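Local atomic coordinates of ribokinase, putative (Burkholderia thailandensis, PDB entry 3B1N), a protein that probably acts as a kinase of the ribokinase (PfkB) family, phosphorylating nucleosides such as inosine at the 5'-hydroxyl, and binds mizoribine together with ADP. Residues 189-192 against 193-197; 179-182 against 183-187; 251-254 against 255-258. One frame throughout, in Å; residues are numbered along the deposited sequence.

Interaction 1. Residues 189-192 against 193-197; sequences IAVN and DYEAK. With ADP (adenosine-5'-diphosphate), chain G.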
# COMPACT_ATOMS: atom_id res chain seq x y z
N ILE B 189 -11.97 16.50 -19.84
CA ILE B 189 -11.61 15.87 -18.56
C ILE B 189 -11.46 14.37 -18.79
O ILE B 189 -12.25 13.74 -19.50
CB ILE B 189 -12.60 16.27 -17.39
CG1 ILE B 189 -12.18 15.67 -16.04
CG2 ILE B 189 -14.08 15.94 -17.73
CD1 ILE B 189 -13.03 16.18 -14.89
N ALA B 190 -10.39 13.80 -18.23
CA ALA B 190 -10.19 12.35 -18.35
C ALA B 190 -10.06 11.81 -16.95
O ALA B 190 -9.28 12.35 -16.15
CB ALA B 190 -8.96 12.05 -19.15
N VAL B 191 -10.84 10.79 -16.62
CA VAL B 191 -10.81 10.23 -15.24
C VAL B 191 -11.13 8.78 -15.32
O VAL B 191 -11.74 8.35 -16.31
CB VAL B 191 -11.82 10.94 -14.27
CG1 VAL B 191 -11.26 12.27 -13.75
CG2 VAL B 191 -13.19 11.12 -14.88
N ASN B 192 -10.71 7.98 -14.32
CA ASN B 192 -11.32 6.65 -14.24
C ASN B 192 -12.67 6.72 -13.53
O ASN B 192 -13.06 7.78 -13.07
CB ASN B 192 -10.41 5.57 -13.67
CG ASN B 192 -10.18 5.67 -12.18
OD1 ASN B 192 -11.02 6.08 -11.42
ND2 ASN B 192 -8.99 5.24 -11.77
N ASP B 193 -13.41 5.62 -13.53
CA ASP B 193 -14.77 5.74 -13.02
C ASP B 193 -14.88 6.03 -11.52
O ASP B 193 -15.80 6.69 -11.07
CB ASP B 193 -15.64 4.56 -13.43
CG ASP B 193 -15.33 3.32 -12.70
OD1 ASP B 193 -14.16 2.89 -12.67
OD2 ASP B 193 -16.32 2.75 -12.20
N TYR B 194 -13.91 5.54 -10.76
CA TYR B 194 -13.85 5.80 -9.33
C TYR B 194 -13.66 7.30 -9.14
O TYR B 194 -14.37 7.95 -8.34
CB TYR B 194 -12.71 4.98 -8.69
CG TYR B 194 -12.49 5.24 -7.21
CD1 TYR B 194 -11.71 6.30 -6.80
CD2 TYR B 194 -13.08 4.42 -6.26
CE1 TYR B 194 -11.50 6.56 -5.42
CE2 TYR B 194 -12.87 4.66 -4.91
CZ TYR B 194 -12.09 5.71 -4.51
OH TYR B 194 -11.92 5.94 -3.15
N GLU B 195 -12.69 7.87 -9.85
CA GLU B 195 -12.45 9.30 -9.75
C GLU B 195 -13.65 10.10 -10.24
O GLU B 195 -13.95 11.17 -9.68
CB GLU B 195 -11.19 9.63 -10.58
CG GLU B 195 -9.90 8.93 -10.10
CD GLU B 195 -8.75 8.91 -11.18
OE1 GLU B 195 -8.91 9.19 -12.45
OE2 GLU B 195 -7.62 8.63 -10.71
N ALA B 196 -14.31 9.62 -11.30
CA ALA B 196 -15.47 10.33 -11.86
C ALA B 196 -16.54 10.46 -10.75
O ALA B 196 -17.12 11.54 -10.56
CB ALA B 196 -16.04 9.57 -13.02
N LYS B 197 -16.75 9.37 -10.00
CA LYS B 197 -17.71 9.42 -8.87
C LYS B 197 -17.31 10.48 -7.83
O LYS B 197 -18.15 11.28 -7.36
CB LYS B 197 -17.91 8.04 -8.25
CG LYS B 197 -18.86 8.04 -7.03
CD LYS B 197 -20.28 8.44 -7.49
CE LYS B 197 -21.27 8.43 -6.30
NZ LYS B 197 -22.62 8.19 -6.86
PB ADP G . -6.33 4.02 -14.31
O1B ADP G . -7.10 3.67 -13.04
O2B ADP G . -6.35 5.50 -14.51
O3B ADP G . -4.97 3.46 -14.56
PA ADP G . -8.08 2.18 -15.90
O1A ADP G . -7.82 1.04 -14.90
O2A ADP G . -9.48 2.64 -16.14
O3A ADP G . -7.30 3.50 -15.55
O5' ADP G . -7.39 1.62 -17.19
C5' ADP G . -7.27 2.54 -18.29
C4' ADP G . -7.42 1.87 -19.64
O4' ADP G . -6.39 0.87 -19.80
C3' ADP G . -8.76 1.11 -19.83
O3' ADP G . -9.82 2.00 -20.22
C2' ADP G . -8.34 0.05 -20.82
O2' ADP G . -8.38 0.59 -22.16
C1' ADP G . -6.92 -0.27 -20.47
N9 ADP G . -6.89 -1.40 -19.50
C8 ADP G . -6.90 -1.37 -18.13
N7 ADP G . -6.93 -2.65 -17.63
C5 ADP G . -7.02 -3.47 -18.67
C6 ADP G . -7.13 -4.91 -18.85
N6 ADP G . -7.15 -5.69 -17.73
N1 ADP G . -7.20 -5.40 -20.07
C2 ADP G . -7.19 -4.61 -21.17
N3 ADP G . -7.06 -3.28 -21.08
C4 ADP G . -7.01 -2.67 -19.90
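N192 and E195 form a capping box at the buried corner where strand 188-192 of the large mixed sheet gives way to helix 193-203. The directions of the short strand and helix segments differ by 111°, so the chain turns sharply, and N192 serves as the N-cap. Its OD1 accepts from E195 N at 2.9 Å, the donor lying nearly on the line of the amide C=O. In return, E195 OE1 takes the N-H of N192 at 2.9 Å, an almost straight bond that arrives from above the carboxylate plane. The first full helical turn is closed by A196 N to N192 O at 2.8 Å. With chi1 at 73°, N192 places its CG between its own N and carbonyl carbon, which folds the amide back over the new helix. There it stacks on the E195 carboxylate, the two planes 20° apart. Beside this polar pair V191 CG2 rests on A196 CB at 3.7 Å. D193 turns outward to H31 and V30 of the second subunit, so the corner also belongs to the dimer interface. The sequence from N192 to E195 fits the N-x-x-E motif of the ribokinase family, which relatives use around phosphate and metal. Because OD1 is committed to the cap, the amide is fixed in rotation and ND2 faces the nucleotide, giving ADP O1B a hydrogen bond of 2.8 Å. The cap thus doubles as a phosphate-binding device, and E195, bonded to N192 through both its N-H and its carboxylate, probably helps to position it as a second-shell residue.

Interaction 2. Residues 179-182 against 183-187; sequences LRRS and IELAT. With NA (sodium ion), chain H.
R181 and L185 lie one helical turn apart, and the leucine methyl lies on one face of the arginine: L185 CD2 sits 3.6 Å above the guanidinium plane of R181, over its centre. A bend at chi2 (68°) sends the arginine along the helix toward its C-terminal end, while its NE makes a salt bridge with E154 of helix 146-158. E184 extends alongside the backbone, its CG 3.5 Å from R180 O; its carboxylate stands nearly upright to the R181 guanidinium, the planes 84° apart, and R181 NH1 stays 4.7 Å from E184 OE2, too far for contact. On the buried flank L179 and I183 meet obliquely, CG to CD1 at 4.2 Å, and both pack on helix 193-203. Helix 176-185 is the crossover of a beta-alpha-beta unit between the parallel strands 163-165 and 188-192, and these side chains lie on its last turns. A186 N still bonds S182 O, although the angle has dropped to 132°, and A186 is itself the first residue to leave helical geometry. Carbonyls at this helix end point to a sodium ion: A186 O binds it at 2.3 Å, joined by I183 O, E184 O, a water and R213 O from a neighbouring loop.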
# COMPACT_ATOMS: atom_id res chain seq x y z
N LEU B 179 -12.39 22.68 -7.70
CA LEU B 179 -12.65 21.62 -8.67
C LEU B 179 -13.63 22.06 -9.77
O LEU B 179 -13.37 21.87 -10.98
CB LEU B 179 -13.08 20.33 -7.95
CG LEU B 179 -13.24 19.07 -8.80
CD1 LEU B 179 -11.92 18.76 -9.59
CD2 LEU B 179 -13.65 17.90 -7.97
N ARG B 180 -14.76 22.66 -9.38
CA ARG B 180 -15.68 23.25 -10.36
C ARG B 180 -14.99 24.27 -11.27
O ARG B 180 -15.17 24.23 -12.49
CB ARG B 180 -16.87 23.91 -9.65
CG ARG B 180 -17.90 22.94 -9.10
CD ARG B 180 -19.16 23.71 -8.61
NE ARG B 180 -18.84 24.58 -7.47
CZ ARG B 180 -18.85 24.19 -6.20
NH1 ARG B 180 -18.52 25.07 -5.25
NH2 ARG B 180 -19.13 22.94 -5.87
N ARG B 181 -14.17 25.15 -10.70
CA ARG B 181 -13.44 26.14 -11.51
C ARG B 181 -12.53 25.47 -12.54
O ARG B 181 -12.50 25.85 -13.71
CB ARG B 181 -12.68 27.12 -10.63
CG ARG B 181 -11.68 28.00 -11.35
CD ARG B 181 -12.37 28.99 -12.28
NE ARG B 181 -11.39 29.97 -12.74
CZ ARG B 181 -11.65 30.95 -13.59
NH1 ARG B 181 -12.88 31.10 -14.08
NH2 ARG B 181 -10.68 31.76 -13.96
N SER B 182 -11.80 24.44 -12.09
CA SER B 182 -10.86 23.75 -12.99
C SER B 182 -11.55 23.12 -14.18
O SER B 182 -11.03 23.17 -15.30
CB SER B 182 -10.06 22.72 -12.18
OG SER B 182 -9.28 23.39 -11.21
N ILE B 183 -12.71 22.51 -13.93
CA ILE B 183 -13.53 21.89 -14.96
C ILE B 183 -14.11 22.94 -15.91
O ILE B 183 -14.12 22.72 -17.14
CB ILE B 183 -14.65 21.06 -14.33
CG1 ILE B 183 -14.04 19.84 -13.61
CG2 ILE B 183 -15.67 20.62 -15.37
CD1 ILE B 183 -14.99 19.17 -12.60
N GLU B 184 -14.57 24.08 -15.37
CA GLU B 184 -14.98 25.20 -16.23
C GLU B 184 -13.87 25.60 -17.24
O GLU B 184 -14.10 25.69 -18.44
CB GLU B 184 -15.46 26.42 -15.40
CG GLU B 184 -16.88 26.23 -14.79
CD GLU B 184 -17.10 27.08 -13.54
OE1 GLU B 184 -18.18 26.94 -12.87
OE2 GLU B 184 -16.20 27.91 -13.21
N LEU B 185 -12.64 25.74 -16.76
CA LEU B 185 -11.51 26.11 -17.59
C LEU B 185 -11.06 25.01 -18.58
O LEU B 185 -10.56 25.31 -19.66
CB LEU B 185 -10.31 26.47 -16.71
CG LEU B 185 -10.47 27.67 -15.76
CD1 LEU B 185 -9.23 27.78 -14.90
CD2 LEU B 185 -10.77 29.01 -16.50
N ALA B 186 -11.21 23.75 -18.17
CA ALA B 186 -10.65 22.64 -18.96
C ALA B 186 -11.34 22.46 -20.31
O ALA B 186 -12.55 22.64 -20.42
CB ALA B 186 -10.75 21.32 -18.17
N THR B 187 -10.60 22.02 -21.32
CA THR B 187 -11.21 21.64 -22.61
C THR B 187 -11.78 20.22 -22.55
O THR B 187 -12.82 19.93 -23.11
CB THR B 187 -10.18 21.68 -23.74
OG1 THR B 187 -9.31 22.81 -23.60
CG2 THR B 187 -10.89 21.62 -25.10
NA NA H . -14.42 23.55 -19.42
O HOH W 1 -14.74 24.77 -21.54

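Interaction 3. Residues 251-254 against 255-258; sequences CGDA and FRGG. With ADP (adenosine-5'-diphosphate), chain G; MZR (5-hydroxy-1-(beta-D-ribofuranosyl)-1H-imidazole-4-carboxamide), chain F.
F255, R256, G257 and G258 each donate their N-H to the carbonyl four residues earlier, so residues 251-258 run as regular helix, R256 N reaching G252 O at 2.8 Å. That same G252 oxygen is gripped twice: R256 NH1 also bonds it at 2.9 Å, from the face opposite the backbone donor and well above the carbonyl plane. R256 points back toward the helix start: CG lies beside its own backbone N (chi1 -78°) and the chain runs extended to NE, where a salt bridge with D166 secures it. F255 CB lies against G252 O at 3.4 Å, and its ring extends toward the ADP ribose. The sequence here matches the G-A-G-D motif of PfkB kinases, with cysteine in place of the alanine. G252 N donates to ADP O3B at 2.8 Å, and one residue on D253 OD2 accepts from O5' of mizoribine at 2.7 Å while also taking a bond from N52. The helix start therefore faces both ligands at once: its dipole and backbone N-H would help stabilise phosphate charge, as in the family's anion hole, while D253 holds the hydroxyl that would receive the phosphate.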
# COMPACT_ATOMS: atom_id res chain seq x y z
N CYS B 251 -1.89 2.32 -16.45
CA CYS B 251 -2.76 2.07 -17.66
C CYS B 251 -3.49 3.33 -18.09
O CYS B 251 -3.53 3.62 -19.32
CB CYS B 251 -3.79 1.01 -17.39
SG CYS B 251 -3.14 -0.67 -17.49
N GLY B 252 -4.01 4.12 -17.13
CA GLY B 252 -4.73 5.34 -17.49
C GLY B 252 -3.75 6.34 -18.15
O GLY B 252 -4.14 7.09 -19.04
N ASP B 253 -2.50 6.39 -17.69
CA ASP B 253 -1.55 7.33 -18.28
C ASP B 253 -1.19 6.93 -19.71
O ASP B 253 -1.03 7.81 -20.59
CB ASP B 253 -0.30 7.37 -17.40
CG ASP B 253 -0.54 8.11 -16.09
OD1 ASP B 253 -1.49 8.91 -16.00
OD2 ASP B 253 0.21 7.86 -15.14
N ALA B 254 -1.04 5.62 -19.95
CA ALA B 254 -0.77 5.14 -21.32
C ALA B 254 -1.95 5.55 -22.20
O ALA B 254 -1.77 6.03 -23.34
CB ALA B 254 -0.55 3.62 -21.34
N PHE B 255 -3.16 5.31 -21.71
CA PHE B 255 -4.41 5.72 -22.39
C PHE B 255 -4.38 7.21 -22.71
O PHE B 255 -4.66 7.63 -23.83
CB PHE B 255 -5.60 5.31 -21.48
CG PHE B 255 -6.96 5.59 -22.05
CD1 PHE B 255 -7.76 4.56 -22.59
CD2 PHE B 255 -7.48 6.89 -22.00
CE1 PHE B 255 -9.06 4.88 -23.10
CE2 PHE B 255 -8.75 7.18 -22.48
CZ PHE B 255 -9.53 6.17 -23.05
N ARG B 256 -4.03 8.02 -21.73
CA ARG B 256 -4.01 9.49 -21.98
C ARG B 256 -2.98 9.86 -23.04
O ARG B 256 -3.27 10.76 -23.86
CB ARG B 256 -3.72 10.22 -20.65
CG ARG B 256 -4.98 10.28 -19.80
CD ARG B 256 -4.60 10.41 -18.34
NE ARG B 256 -5.75 10.45 -17.45
CZ ARG B 256 -6.59 9.42 -17.23
NH1 ARG B 256 -6.52 8.29 -17.91
NH2 ARG B 256 -7.56 9.57 -16.38
N GLY B 257 -1.81 9.23 -23.08
CA GLY B 257 -0.84 9.44 -24.19
C GLY B 257 -1.49 9.18 -25.54
O GLY B 257 -1.34 10.00 -26.48
N GLY B 258 -2.22 8.07 -25.66
CA GLY B 258 -2.85 7.76 -26.95
C GLY B 258 -3.93 8.75 -27.29
O GLY B 258 -4.09 9.15 -28.47
PB ADP G . -6.33 4.02 -14.31
O1B ADP G . -7.10 3.67 -13.04
O2B ADP G . -6.35 5.50 -14.51
O3B ADP G . -4.97 3.46 -14.56
PA ADP G . -8.08 2.18 -15.90
O1A ADP G . -7.82 1.04 -14.90
O2A ADP G . -9.48 2.64 -16.14
O3A ADP G . -7.30 3.50 -15.55
O5' ADP G . -7.39 1.62 -17.19
C5' ADP G . -7.27 2.54 -18.29
C4' ADP G . -7.42 1.87 -19.64
O4' ADP G . -6.39 0.87 -19.80
C3' ADP G . -8.76 1.11 -19.83
O3' ADP G . -9.82 2.00 -20.22
C2' ADP G . -8.34 0.05 -20.82
O2' ADP G . -8.38 0.59 -22.16
C1' ADP G . -6.92 -0.27 -20.47
N9 ADP G . -6.89 -1.40 -19.50
C8 ADP G . -6.90 -1.37 -18.13
N7 ADP G . -6.93 -2.65 -17.63
C5 ADP G . -7.02 -3.47 -18.67
C6 ADP G . -7.13 -4.91 -18.85
N6 ADP G . -7.15 -5.69 -17.73
N1 ADP G . -7.20 -5.40 -20.07
C2 ADP G . -7.19 -4.61 -21.17
N3 ADP G . -7.06 -3.28 -21.08
C4 ADP G . -7.01 -2.67 -19.90
N1 MZR F . 0.22 12.94 -7.10
O3 MZR F . 1.39 11.47 -9.17
C4 MZR F . 0.94 10.42 -8.33
C5 MZR F . 0.24 10.58 -7.08
C6 MZR F . -0.12 11.85 -6.44
O6 MZR F . -0.69 11.76 -5.34
N7 MZR F . 0.03 9.29 -6.68
C8 MZR F . 0.56 8.46 -7.61
N9 MZR F . 1.13 9.14 -8.64
C1' MZR F . 1.75 8.58 -9.85
C2' MZR F . 2.75 7.45 -9.66
O2' MZR F . 4.03 8.05 -9.60
C3' MZR F . 2.46 6.55 -10.89
O3' MZR F . 3.54 6.37 -11.81
C4' MZR F . 1.28 7.19 -11.57
O4' MZR F . 0.68 7.95 -10.54
C5' MZR F . 0.32 6.15 -12.11
O5' MZR F . -0.74 6.89 -12.76

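Interactions 1 and 3, with centres about 13 Å apart, meet the same end of ADP from different parts of the fold, the one binding O1B and the other O3B of the beta phosphate. They also touch directly: R256 NH2 makes a probable hydrogen bond to A190 O at 3.3 Å, which would link the helix at the nucleotide to strand 188-192. Interaction 2 stands away from this active site. Its centre is about 21 Å from that of interaction 3, and their nearest atoms are about 12 Å apart. It joins interaction 1 through the chain itself, helix 176-185 leading into the strand that ends at the phosphate.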